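Local coordinates for protein ochratoxinase (Aspergillus niger, PDB 4C65) that hydrolyses the amide bond of the mycotoxin ochratoxin A, releasing phenylalanine, as a zinc-dependent amidohydrolase that acts as a carboxypeptidase with preference for C-terminal aromatic residues, at residues C260-V266 against G281-T287; H247-M253 against S267-V273. All coordinates share one frame; numbering follows the deposited sequence. Where two conformers were deposited one is given.

Contact 1 of 2, residues C260-V266 against G281-T287; sequences CKSLEHV and GILYVAT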
# COMPACT_ATOMS: atom_id res chain seq x y z
N CYS A 260 17.99 -29.60 -13.73
CA CYS A 260 19.08 -29.02 -12.94
C CYS A 260 20.38 -29.73 -13.29
O CYS A 260 20.37 -30.92 -13.56
CB CYS A 260 18.79 -29.15 -11.45
SG CYS A 260 17.33 -28.27 -10.90
N LYS A 261 21.48 -28.98 -13.32
CA LYS A 261 22.75 -29.49 -13.79
C LYS A 261 23.78 -29.56 -12.70
O LYS A 261 24.88 -30.01 -12.91
CB LYS A 261 23.25 -28.68 -14.97
CG LYS A 261 22.40 -28.86 -16.21
CD LYS A 261 22.43 -30.29 -16.74
CE LYS A 261 23.02 -30.35 -18.14
NZ LYS A 261 24.30 -31.12 -18.20
N SER A 262 23.42 -29.12 -11.51
CA SER A 262 24.31 -29.21 -10.36
C SER A 262 23.47 -29.52 -9.13
O SER A 262 22.41 -28.94 -8.94
CB SER A 262 25.07 -27.88 -10.22
OG SER A 262 25.88 -27.85 -9.05
N LEU A 263 23.91 -30.46 -8.32
CA LEU A 263 23.17 -30.81 -7.12
C LEU A 263 24.07 -30.65 -5.93
O LEU A 263 25.25 -31.06 -5.97
CB LEU A 263 22.67 -32.24 -7.18
CG LEU A 263 21.78 -32.56 -8.36
CD1 LEU A 263 21.45 -34.05 -8.36
CD2 LEU A 263 20.51 -31.73 -8.35
N GLU A 264 23.51 -30.11 -4.86
CA GLU A 264 24.26 -29.90 -3.64
C GLU A 264 23.82 -30.87 -2.53
O GLU A 264 22.64 -31.17 -2.41
CB GLU A 264 24.13 -28.46 -3.19
CG GLU A 264 23.95 -27.48 -4.32
CD GLU A 264 25.27 -27.40 -5.07
OE1 GLU A 264 26.30 -27.15 -4.38
OE2 GLU A 264 25.30 -27.57 -6.31
N HIS A 265 24.79 -31.29 -1.72
CA HIS A 265 24.59 -32.22 -0.63
C HIS A 265 24.32 -33.63 -1.13
O HIS A 265 25.10 -34.55 -0.88
CB HIS A 265 23.48 -31.75 0.33
CG HIS A 265 23.49 -30.27 0.57
ND1 HIS A 265 24.56 -29.62 1.13
CD2 HIS A 265 22.57 -29.32 0.30
CE1 HIS A 265 24.31 -28.33 1.18
NE2 HIS A 265 23.10 -28.12 0.70
N VAL A 266 23.19 -33.78 -1.81
CA VAL A 266 22.82 -35.02 -2.48
C VAL A 266 22.87 -36.20 -1.53
O VAL A 266 23.21 -37.31 -1.93
CB VAL A 266 23.68 -35.30 -3.72
CG1 VAL A 266 22.80 -35.83 -4.83
CG2 VAL A 266 24.38 -34.04 -4.22
N GLY A 281 25.02 -35.61 -17.24
CA GLY A 281 26.11 -34.65 -17.04
C GLY A 281 25.78 -33.67 -15.93
O GLY A 281 25.89 -32.46 -16.10
N ILE A 282 25.39 -34.21 -14.78
CA ILE A 282 25.00 -33.41 -13.65
C ILE A 282 26.12 -33.42 -12.62
O ILE A 282 26.62 -34.48 -12.27
CB ILE A 282 23.71 -33.92 -13.03
CG1 ILE A 282 22.61 -34.00 -14.11
CG2 ILE A 282 23.27 -33.01 -11.87
CD1 ILE A 282 21.30 -34.61 -13.65
N LEU A 283 26.47 -32.23 -12.13
CA LEU A 283 27.58 -32.09 -11.21
C LEU A 283 27.16 -32.43 -9.79
O LEU A 283 26.05 -32.07 -9.36
CB LEU A 283 28.13 -30.67 -11.26
CG LEU A 283 29.43 -30.41 -10.50
CD1 LEU A 283 30.58 -31.18 -11.13
CD2 LEU A 283 29.72 -28.94 -10.53
N TYR A 284 28.05 -33.13 -9.06
CA TYR A 284 27.84 -33.53 -7.68
C TYR A 284 28.72 -32.67 -6.78
O TYR A 284 29.95 -32.71 -6.88
CB TYR A 284 28.21 -34.99 -7.50
CG TYR A 284 27.72 -35.70 -6.23
CD1 TYR A 284 28.23 -35.38 -4.98
CD2 TYR A 284 26.80 -36.74 -6.31
CE1 TYR A 284 27.81 -36.06 -3.83
CE2 TYR A 284 26.36 -37.42 -5.18
CZ TYR A 284 26.87 -37.09 -3.94
OH TYR A 284 26.44 -37.76 -2.82
N VAL A 285 28.09 -31.91 -5.88
CA VAL A 285 28.79 -31.11 -4.90
C VAL A 285 28.34 -31.53 -3.52
O VAL A 285 27.26 -31.15 -3.06
CB VAL A 285 28.51 -29.62 -5.13
CG1 VAL A 285 29.29 -28.77 -4.14
CG2 VAL A 285 28.85 -29.25 -6.56
N ALA A 286 29.20 -32.27 -2.83
CA ALA A 286 28.81 -32.94 -1.59
C ALA A 286 28.63 -32.01 -0.37
O ALA A 286 27.75 -32.24 0.44
CB ALA A 286 29.81 -34.05 -1.27
N THR A 287 29.45 -30.97 -0.28
CA THR A 287 29.57 -30.12 0.92
C THR A 287 29.68 -30.93 2.20
O THR A 287 28.91 -30.76 3.13
CB THR A 287 28.44 -29.06 1.03
OG1 THR A 287 27.19 -29.70 1.31
CG2 THR A 287 28.28 -28.28 -0.26
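Lys261 and Ile282, which with His265 lose the most surface here, meet where two neighbouring parallel strands begin. Strands 262-263 and 283-285, joined by helix 271-280, form a beta-alpha-beta unit of the TIM barrel. The lysine chain bends at chi2, chi3 and chi4, which curls it back until NZ bonds Gly281 O at 3.0 Å from above the carbonyl plane; Lys280 O takes the same ammonium. Gly281, at positive phi, is the C-prime residue of the Schellman motif ending helix 271-280, so the lysine grips carbonyls at that helix's C-terminal end. Ile282 lays CG2 against Lys261 O and, at 3.8 Å, against Leu263 CG, the two side chains meeting at a slant.

Between these ends the register is Ser262 with Leu283, Leu263 with Tyr284 and Glu264 with Val285. Its bonds alternate as parallel pairing requires: Leu283 N to Lys261 O, nearly straight at 175°, then Leu263 N to Leu283 O, Val285 N to Leu263 O and His265 N to Val285 O.

His265, a ligand of the second zinc, sits at the other end. Its ND1 donates to Thr287 OG1 at 2.6 Å, 19° out of the ring plane, and that hydroxyl donates in turn to Ala286 O at 2.7 Å. Beyond it, Val266 sets CG2 over the centre of the Tyr284 ring, 3.8 Å from the centroid and 6° off the normal, a CH-pi contact.

In one of its two modelled conformers, and so with less certainty, Glu264 lies beside Val285 and its carboxylate reaches Ser243, Arg113 and the zinc ligand His69, as a second-shell residue would, while Ser262 OG donates to OE2. ND1 of His265 as donor is consistent with NE2 being turned to the metal, and the threonine bond would fix the ring's rotation.

Contact 2 of 2, residues H247-M253 against S267-V273; sequences HGKAGIM and SYADEEV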
# COMPACT_ATOMS: atom_id res chain seq x y z
N HIS A 247 18.47 -33.18 -0.51
CA HIS A 247 18.89 -34.21 0.42
C HIS A 247 18.17 -35.50 0.07
O HIS A 247 18.77 -36.44 -0.46
CB HIS A 247 18.61 -33.79 1.87
CG HIS A 247 19.56 -32.74 2.39
ND1 HIS A 247 20.90 -33.00 2.61
CD2 HIS A 247 19.37 -31.45 2.70
CE1 HIS A 247 21.49 -31.90 3.04
NE2 HIS A 247 20.59 -30.94 3.11
N GLY A 248 16.87 -35.55 0.36
CA GLY A 248 16.09 -36.76 0.11
C GLY A 248 16.04 -37.11 -1.36
O GLY A 248 16.12 -36.23 -2.21
N LYS A 249 15.86 -38.40 -1.65
CA LYS A 249 15.77 -38.86 -3.03
C LYS A 249 14.61 -38.22 -3.83
O LYS A 249 14.77 -37.89 -5.01
CB LYS A 249 15.66 -40.38 -3.08
CG LYS A 249 15.96 -40.91 -4.46
CD LYS A 249 16.14 -42.41 -4.50
CE LYS A 249 16.10 -42.86 -5.96
NZ LYS A 249 16.39 -44.30 -6.08
N ALA A 250 13.46 -38.01 -3.19
CA ALA A 250 12.32 -37.31 -3.84
C ALA A 250 12.79 -35.98 -4.47
O ALA A 250 12.49 -35.69 -5.63
CB ALA A 250 11.19 -37.05 -2.86
N GLY A 251 13.50 -35.18 -3.69
CA GLY A 251 14.02 -33.91 -4.15
C GLY A 251 15.10 -34.05 -5.21
O GLY A 251 15.09 -33.32 -6.21
N ILE A 252 16.02 -34.99 -5.00
CA ILE A 252 17.07 -35.29 -5.97
C ILE A 252 16.46 -35.61 -7.33
O ILE A 252 16.85 -35.04 -8.33
CB ILE A 252 17.95 -36.48 -5.55
CG1 ILE A 252 18.71 -36.15 -4.26
CG2 ILE A 252 18.94 -36.82 -6.64
CD1 ILE A 252 19.47 -37.33 -3.65
N MET A 253 15.50 -36.53 -7.35
CA MET A 253 14.89 -36.96 -8.61
C MET A 253 14.08 -35.85 -9.27
O MET A 253 14.11 -35.71 -10.49
CB MET A 253 14.02 -38.20 -8.40
CG MET A 253 14.80 -39.42 -7.92
SD MET A 253 16.00 -39.99 -9.13
CE MET A 253 14.87 -40.88 -10.20
N SER A 267 22.43 -35.98 -0.30
CA SER A 267 22.62 -36.93 0.79
C SER A 267 22.05 -38.34 0.59
O SER A 267 22.54 -39.28 1.21
CB SER A 267 22.04 -36.34 2.09
OG SER A 267 22.63 -35.08 2.34
N TYR A 268 21.01 -38.50 -0.22
CA TYR A 268 20.41 -39.82 -0.42
C TYR A 268 20.58 -40.32 -1.86
O TYR A 268 19.76 -41.07 -2.37
CB TYR A 268 18.92 -39.82 0.02
CG TYR A 268 18.78 -39.76 1.51
CD1 TYR A 268 18.76 -40.92 2.28
CD2 TYR A 268 18.71 -38.55 2.16
CE1 TYR A 268 18.67 -40.87 3.66
CE2 TYR A 268 18.64 -38.48 3.54
CZ TYR A 268 18.61 -39.64 4.28
OH TYR A 268 18.53 -39.54 5.64
N ALA A 269 21.64 -39.86 -2.50
CA ALA A 269 22.01 -40.38 -3.81
C ALA A 269 22.34 -41.85 -3.68
O ALA A 269 23.10 -42.24 -2.81
CB ALA A 269 23.19 -39.64 -4.38
N ASP A 270 21.75 -42.66 -4.54
CA ASP A 270 22.01 -44.09 -4.57
C ASP A 270 22.41 -44.45 -5.98
O ASP A 270 22.63 -43.56 -6.80
CB ASP A 270 20.78 -44.87 -4.14
CG ASP A 270 19.56 -44.56 -4.98
OD1 ASP A 270 19.67 -43.82 -5.98
OD2 ASP A 270 18.47 -45.06 -4.63
N GLU A 271 22.49 -45.75 -6.28
CA GLU A 271 22.94 -46.19 -7.60
C GLU A 271 22.15 -45.55 -8.73
O GLU A 271 22.74 -45.08 -9.70
CB GLU A 271 22.92 -47.71 -7.72
CG GLU A 271 23.61 -48.14 -9.00
CD GLU A 271 23.65 -49.64 -9.27
OE1 GLU A 271 23.46 -50.50 -8.37
OE2 GLU A 271 23.89 -49.99 -10.45
N GLU A 272 20.83 -45.50 -8.61
CA GLU A 272 19.99 -44.91 -9.64
C GLU A 272 20.35 -43.44 -9.91
O GLU A 272 20.45 -43.04 -11.07
CB GLU A 272 18.51 -45.02 -9.24
CG GLU A 272 17.57 -44.24 -10.14
CD GLU A 272 16.10 -44.50 -9.87
OE1 GLU A 272 15.76 -45.08 -8.80
OE2 GLU A 272 15.28 -44.12 -10.72
N VAL A 273 20.57 -42.66 -8.84
CA VAL A 273 20.98 -41.25 -8.94
C VAL A 273 22.35 -41.08 -9.62
O VAL A 273 22.51 -40.24 -10.50
CB VAL A 273 21.06 -40.61 -7.55
CG1 VAL A 273 21.59 -39.19 -7.64
CG2 VAL A 273 19.69 -40.60 -6.89
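Lys249 extends fully beyond CG, with CG opposite the backbone N (chi1 -164°), and so carries NZ across to Asp270, whose CG stands between its own N and carbonyl carbon (chi1 57°). The two chains cross at about a right angle. NZ meets the syn lone pair of Asp270 OD2 at 2.6 Å and Glu272 OE1 at 2.9 Å, the latter from 41° above the carboxylate plane. Asp270 is also the N-cap of its helix: OD1 accepts from Val273 N at 3.2 Å, so OD1 serves the cap while OD2 takes the shorter, bonded approach of the ammonium.

Next to this network Ile252 CG2 packs on Val273 CG1 at 3.7 Å, while its CD1 lies 3.5 Å from Ala269 N. Met253 brings CE to Glu272 OE2 at 3.3 Å.

At the other end His247 ND1 and Ser267 OG share a hydrogen bond of 2.7 Å at the ring edge; the geometry fits a proton on either atom. A weak bond from Tyr268 N to His247 O, 3.1 Å, accompanies it. The His247 ring also stacks on that of the zinc ligand His265.

The contact joins the loops following strands 242-246 and 262-263, at the zinc-binding C-terminal end of the parallel sheet, and the first turns of helices 249-258 and 271-280 that they lead into. Helix 304-327 borders the same corner, touching Ser267, Tyr268 and Ala269.

From the N terminus the chain runs through 247-253, 260-266, 267-273 and 281-287, so the two contacts cross rather than nest. Contact 2 closes a loop that carries helix 249-258 and strand 262-263 back to the start of helix 271-280. Contact 1 opens within that loop and closes after helix 271-280, completing the beta-alpha-beta crossover to strand 283-285. Their centres lie 11 Å apart, and they touch directly: Val266 CG1 comes 3.8 Å from Ile252 CD1, and Tyr284 CE2 comes 4.0 Å from Ala269 CB. Together they tie two adjacent strands of the TIM barrel to the helices that follow strands 242-246 and 262-263.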